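Local coordinates for protein CurJ (Moorea producens 3L, PDB 5TZ6) that probably carries out a vinylogous dehydration of a polyketide intermediate as the dehydratase domain of a polyketide synthase module in curacin biosynthesis, at residues 97-101 with 102-106; 170-174 with 175-179. The protein carries 1 engineered substitution. All blocks are in the same frame, centred on the assembly; numbering follows the deposited sequence.

Interaction 1. Residues 97-101 with 102-106; sequences TPQNN and SFSFQ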
loop_
_atom_site.group_PDB
_atom_site.type_symbol
_atom_site.label_atom_id
_atom_site.label_comp_id
_atom_site.label_asym_id
_atom_site.label_seq_id
_atom_site.Cartn_x
_atom_site.Cartn_y
_atom_site.Cartn_z
ATOM N N THR A 97 13.185 -4.852 5.587
ATOM C CA THR A 97 13.685 -6.108 5.069
ATOM C C THR A 97 13.887 -7.056 6.236
ATOM O O THR A 97 14.596 -6.697 7.191
ATOM C CB THR A 97 15.001 -5.904 4.327
ATOM O OG1 THR A 97 14.773 -5.085 3.178
ATOM C CG2 THR A 97 15.588 -7.267 3.876
ATOM N N PRO A 98 13.271 -8.233 6.232
ATOM C CA PRO A 98 13.445 -9.155 7.360
ATOM C C PRO A 98 14.895 -9.590 7.495
ATOM O O PRO A 98 15.540 -9.977 6.521
ATOM C CB PRO A 98 12.534 -10.338 7.002
ATOM C CG PRO A 98 11.574 -9.810 5.988
ATOM C CD PRO A 98 12.305 -8.732 5.239
ATOM N N GLN A 99 15.405 -9.513 8.720
ATOM C CA GLN A 99 16.703 -10.072 9.071
ATOM C C GLN A 99 16.492 -11.102 10.171
ATOM O O GLN A 99 15.362 -11.545 10.384
ATOM C CB GLN A 99 17.668 -8.970 9.512
ATOM C CG GLN A 99 17.907 -7.897 8.459
ATOM C CD GLN A 99 18.497 -8.453 7.175
ATOM O OE1 GLN A 99 19.148 -9.500 7.176
ATOM N NE2 GLN A 99 18.270 -7.753 6.068
ATOM N N ASN A 100 17.546 -11.464 10.899
ATOM C CA ASN A 100 17.413 -12.393 12.019
ATOM C C ASN A 100 16.783 -11.672 13.208
ATOM O O ASN A 100 17.440 -10.866 13.875
ATOM C CB ASN A 100 18.769 -12.984 12.395
ATOM C CG ASN A 100 18.673 -13.950 13.560
ATOM O OD1 ASN A 100 17.726 -14.724 13.647
ATOM N ND2 ASN A 100 19.651 -13.910 14.457
ATOM N N ASN A 101 15.507 -11.955 13.473
ATOM C CA ASN A 101 14.797 -11.392 14.623
ATOM C C ASN A 101 14.864 -9.867 14.639
ATOM O O ASN A 101 14.937 -9.239 15.697
ATOM C CB ASN A 101 15.353 -11.962 15.928
ATOM C CG ASN A 101 14.932 -13.392 16.162
ATOM O OD1 ASN A 101 13.807 -13.779 15.840
ATOM N ND2 ASN A 101 15.837 -14.194 16.715
ATOM N N SER A 102 14.819 -9.268 13.455
ATOM C CA SER A 102 14.881 -7.818 13.307
ATOM C C SER A 102 14.496 -7.478 11.872
ATOM O O SER A 102 14.201 -8.362 11.063
ATOM C CB SER A 102 16.267 -7.279 13.665
ATOM O OG SER A 102 17.254 -7.758 12.767
ATOM N N PHE A 103 14.484 -6.182 11.571
ATOM C CA PHE A 103 14.272 -5.663 10.228
ATOM C C PHE A 103 15.343 -4.621 9.950
ATOM O O PHE A 103 15.550 -3.717 10.761
ATOM C CB PHE A 103 12.894 -5.002 10.079
ATOM C CG PHE A 103 11.734 -5.941 10.239
ATOM C CD1 PHE A 103 11.312 -6.732 9.185
ATOM C CD2 PHE A 103 11.034 -5.995 11.432
ATOM C CE1 PHE A 103 10.236 -7.590 9.328
ATOM C CE2 PHE A 103 9.955 -6.843 11.581
ATOM C CZ PHE A 103 9.555 -7.645 10.526
ATOM N N SER A 104 16.012 -4.729 8.813
ATOM C CA SER A 104 16.757 -3.589 8.307
ATOM C C SER A 104 15.764 -2.631 7.667
ATOM O O SER A 104 14.817 -3.054 7.004
ATOM C CB SER A 104 17.819 -4.029 7.301
ATOM O OG SER A 104 17.276 -4.970 6.387
ATOM N N PHE A 105 15.940 -1.342 7.899
ATOM C CA PHE A 105 14.977 -0.385 7.394
ATOM C C PHE A 105 15.674 0.689 6.580
ATOM O O PHE A 105 16.808 1.094 6.880
ATOM C CB PHE A 105 14.160 0.270 8.540
ATOM C CG PHE A 105 14.963 1.203 9.395
ATOM C CD1 PHE A 105 15.206 2.511 8.978
ATOM C CD2 PHE A 105 15.477 0.783 10.611
ATOM C CE1 PHE A 105 15.961 3.384 9.760
ATOM C CE2 PHE A 105 16.228 1.654 11.404
ATOM C CZ PHE A 105 16.472 2.954 10.974
ATOM N N GLN A 106 14.958 1.147 5.553
ATOM C CA GLN A 106 15.270 2.370 4.828
ATOM C C GLN A 106 14.028 3.252 4.800
ATOM O O GLN A 106 12.958 2.805 4.378
ATOM C CB GLN A 106 15.726 2.069 3.396
ATOM C CG GLN A 106 17.082 1.409 3.300
ATOM C CD GLN A 106 17.483 1.123 1.868
ATOM O OE1 GLN A 106 16.898 0.263 1.208
ATOM N NE2 GLN A 106 18.489 1.849 1.377
#

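Interaction 2. Residues 170-174 with 175-179; sequences HLWDR and QIHLG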
loop_
_atom_site.group_PDB
_atom_site.type_symbol
_atom_site.label_atom_id
_atom_site.label_comp_id
_atom_site.label_asym_id
_atom_site.label_seq_id
_atom_site.Cartn_x
_atom_site.Cartn_y
_atom_site.Cartn_z
ATOM N N HIS A 170 20.696 30.088 20.045
ATOM C CA HIS A 170 21.839 29.456 19.397
ATOM C C HIS A 170 21.435 28.878 18.049
ATOM O O HIS A 170 22.177 28.990 17.067
ATOM C CB HIS A 170 22.437 28.366 20.293
ATOM C CG HIS A 170 23.520 27.567 19.629
ATOM N ND1 HIS A 170 24.860 27.825 19.818
ATOM C CD2 HIS A 170 23.457 26.508 18.785
ATOM C CE1 HIS A 170 25.578 26.962 19.119
ATOM N NE2 HIS A 170 24.750 26.155 18.479
ATOM N N LEU A 171 20.242 28.288 17.974
ATOM C CA LEU A 171 19.818 27.703 16.711
ATOM C C LEU A 171 19.361 28.784 15.744
ATOM O O LEU A 171 19.669 28.721 14.547
ATOM C CB LEU A 171 18.710 26.674 16.956
ATOM C CG LEU A 171 19.157 25.386 17.660
ATOM C CD1 LEU A 171 17.958 24.525 17.991
ATOM C CD2 LEU A 171 20.153 24.599 16.803
ATOM N N TRP A 172 18.650 29.794 16.258
ATOM C CA TRP A 172 18.172 30.877 15.406
ATOM C C TRP A 172 19.316 31.516 14.633
ATOM O O TRP A 172 19.172 31.850 13.450
ATOM C CB TRP A 172 17.436 31.913 16.256
ATOM C CG TRP A 172 16.499 32.775 15.471
ATOM C CD1 TRP A 172 16.793 33.953 14.843
ATOM C CD2 TRP A 172 15.119 32.507 15.195
ATOM N NE1 TRP A 172 15.671 34.446 14.218
ATOM C CE2 TRP A 172 14.634 33.574 14.413
ATOM C CE3 TRP A 172 14.242 31.473 15.544
ATOM C CZ2 TRP A 172 13.316 33.636 13.973
ATOM C CZ3 TRP A 172 12.935 31.536 15.105
ATOM C CH2 TRP A 172 12.484 32.611 14.326
ATOM N N ASP A 173 20.473 31.664 15.277
ATOM C CA ASP A 173 21.611 32.300 14.626
ATOM C C ASP A 173 22.137 31.472 13.461
ATOM O O ASP A 173 22.670 32.034 12.499
ATOM C CB ASP A 173 22.710 32.549 15.654
ATOM C CG ASP A 173 22.277 33.516 16.743
ATOM O OD1 ASP A 173 21.425 34.388 16.469
ATOM O OD2 ASP A 173 22.788 33.399 17.877
ATOM N N ARG A 174 22.005 30.146 13.522
ATOM C CA ARG A 174 22.418 29.277 12.430
ATOM C C ARG A 174 21.345 29.126 11.361
ATOM O O ARG A 174 21.449 28.231 10.518
ATOM C CB ARG A 174 22.818 27.895 12.963
ATOM C CG ARG A 174 24.250 27.833 13.479
ATOM C CD ARG A 174 24.353 28.374 14.899
ATOM N NE ARG A 174 25.727 28.326 15.395
ATOM C CZ ARG A 174 26.153 28.972 16.478
ATOM N NH1 ARG A 174 25.306 29.709 17.184
ATOM N NH2 ARG A 174 27.422 28.883 16.855
ATOM N N GLN A 175 20.317 29.973 11.382
ATOM C CA GLN A 175 19.199 29.915 10.445
ATOM C C GLN A 175 18.324 28.693 10.661
ATOM O O GLN A 175 17.631 28.257 9.738
ATOM C CB GLN A 175 19.679 29.951 8.992
ATOM C CG GLN A 175 20.690 31.031 8.736
ATOM C CD GLN A 175 20.220 32.367 9.244
ATOM O OE1 GLN A 175 19.051 32.731 9.089
ATOM N NE2 GLN A 175 21.118 33.096 9.887
ATOM N N ILE A 176 18.354 28.112 11.854
ATOM C CA ILE A 176 17.438 27.042 12.226
ATOM C C ILE A 176 16.365 27.685 13.095
ATOM O O ILE A 176 16.545 27.871 14.302
ATOM C CB ILE A 176 18.151 25.888 12.935
ATOM C CG1 ILE A 176 19.203 25.277 12.010
ATOM C CG2 ILE A 176 17.147 24.824 13.332
ATOM C CD1 ILE A 176 20.099 24.269 12.685
ATOM N N HIS A 177 15.248 28.034 12.462
ATOM C CA HIS A 177 14.149 28.758 13.091
ATOM C C HIS A 177 13.118 27.735 13.561
ATOM O O HIS A 177 12.418 27.119 12.742
ATOM C CB HIS A 177 13.532 29.743 12.102
ATOM C CG HIS A 177 14.437 30.871 11.713
ATOM N ND1 HIS A 177 14.023 31.909 10.906
ATOM C CD2 HIS A 177 15.720 31.146 12.050
ATOM C CE1 HIS A 177 15.016 32.765 10.746
ATOM N NE2 HIS A 177 16.056 32.328 11.433
ATOM N N LEU A 178 13.029 27.556 14.878
ATOM C CA LEU A 178 12.110 26.603 15.490
ATOM C C LEU A 178 10.821 27.315 15.877
ATOM O O LEU A 178 10.850 28.293 16.630
ATOM C CB LEU A 178 12.745 25.961 16.726
ATOM C CG LEU A 178 13.990 25.084 16.557
ATOM C CD1 LEU A 178 14.470 24.574 17.909
ATOM C CD2 LEU A 178 13.749 23.918 15.605
ATOM N N GLY A 179 9.693 26.815 15.385
ATOM C CA GLY A 179 8.404 27.344 15.781
ATOM C C GLY A 179 8.004 26.854 17.165
ATOM O O GLY A 179 8.786 26.251 17.902
HETATM O O HOH W 1 18.297 34.111 11.926
#

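Interaction 1. Residues 97-101 with 102-106
Ser102, on the returning side of a beta hairpin, takes a hydrogen bond on its carbonyl O from Gln99 N at 2.9 Å. The small Ser102 side chain turns its hydroxyl to Asn100 O in a weak bond. Phe103 forms a non-hydrogen-bonded pair with Pro98; since proline has no N-H to give, this position costs it nothing. Ring atom Phe103 CD1 lies 3.7 Å from Pro98 CA, and Thr97 O sits at the ring edge. Ser104 is fastened to Thr97 through two backbone bonds, the straighter running from Thr97 N to Ser104 O at 2.8 Å. With chi1 at 45°, Ser104 OG stands between its own N and carbonyl carbon and accepts a hydrogen bond from Gln99 NE2 at 3.0 Å, nearly in the amide plane; the bend of Gln99 at chi2 (-60°) brings the amide back over the strand. Without the hydroxyl, as with an alanine here, the Gln99 amide would probably lose this acceptor and be freer to turn. Beyond the turn, Phe105 packs on Leu96 and on Leu139 of strand 132-141, which flanks strand 102-110, while Gln106 touches Leu20 of the second subunit.

Interaction 2. Residues 170-174 with 175-179
Helix 164-173 ends in a Schellman motif, with Ile176 N bonded to Leu171 O at 3.1 Å and Gln175 N to Trp172 O at 3.0 Å. Gln175, at positive phi (69°), reverses the chain and sends it into strand 176-178. Across this turn Trp172 and His177 stack face to face, the imidazole over the six-membered ring with centroids 3.7 Å apart and planes at 4°. His177 CB continues the overlap as a CH-pi contact on the same ring. The indole gets there because CG lies anti to the backbone N (chi1 -159°), which swings the ring back over the strand although CB points away. On the buried side, Leu171 CD1 meets Leu178 CD1 at 3.5 Å, and Leu171 CD2 reaches Ile176 CD1 at 4.1 Å; branched aliphatic groups suit this apolar seam. Arg174 NH1 lies over the rim of the His170 ring and donates to His170 O, while Arg174 NE bonds Glu238 O. A water joins Trp172 O, Gln175 OE1 and His177 NE2, the last at 2.9 Å in the imidazole plane. Water and stack together probably hold the histidine's rotation, securing the outer side of the turn, while leucine and isoleucine close its inner side.

Overall arrangement
The two contacts are local turns in different parts of the double hotdog dehydratase: interaction 1 closes a hairpin in the first hotdog half, and interaction 2 caps a helix in the second. Their centres lie 36 Å apart on opposite sides of the chain's centre, and their nearest atoms are about 21 Å apart, so neither touches the other. Interaction 2 borders the ligand pocket: the Leu171 side chain comes within about 4 Å of the bound hydroxy-methylheptenoic acid, and Leu178 packs on Phe41, another pocket residue, which is an engineered substitution. Strand 176-178 also pairs with strand 41-43, joining the two halves. Interaction 1 instead belongs to the surface, its strand 102-110 reaching the second subunit.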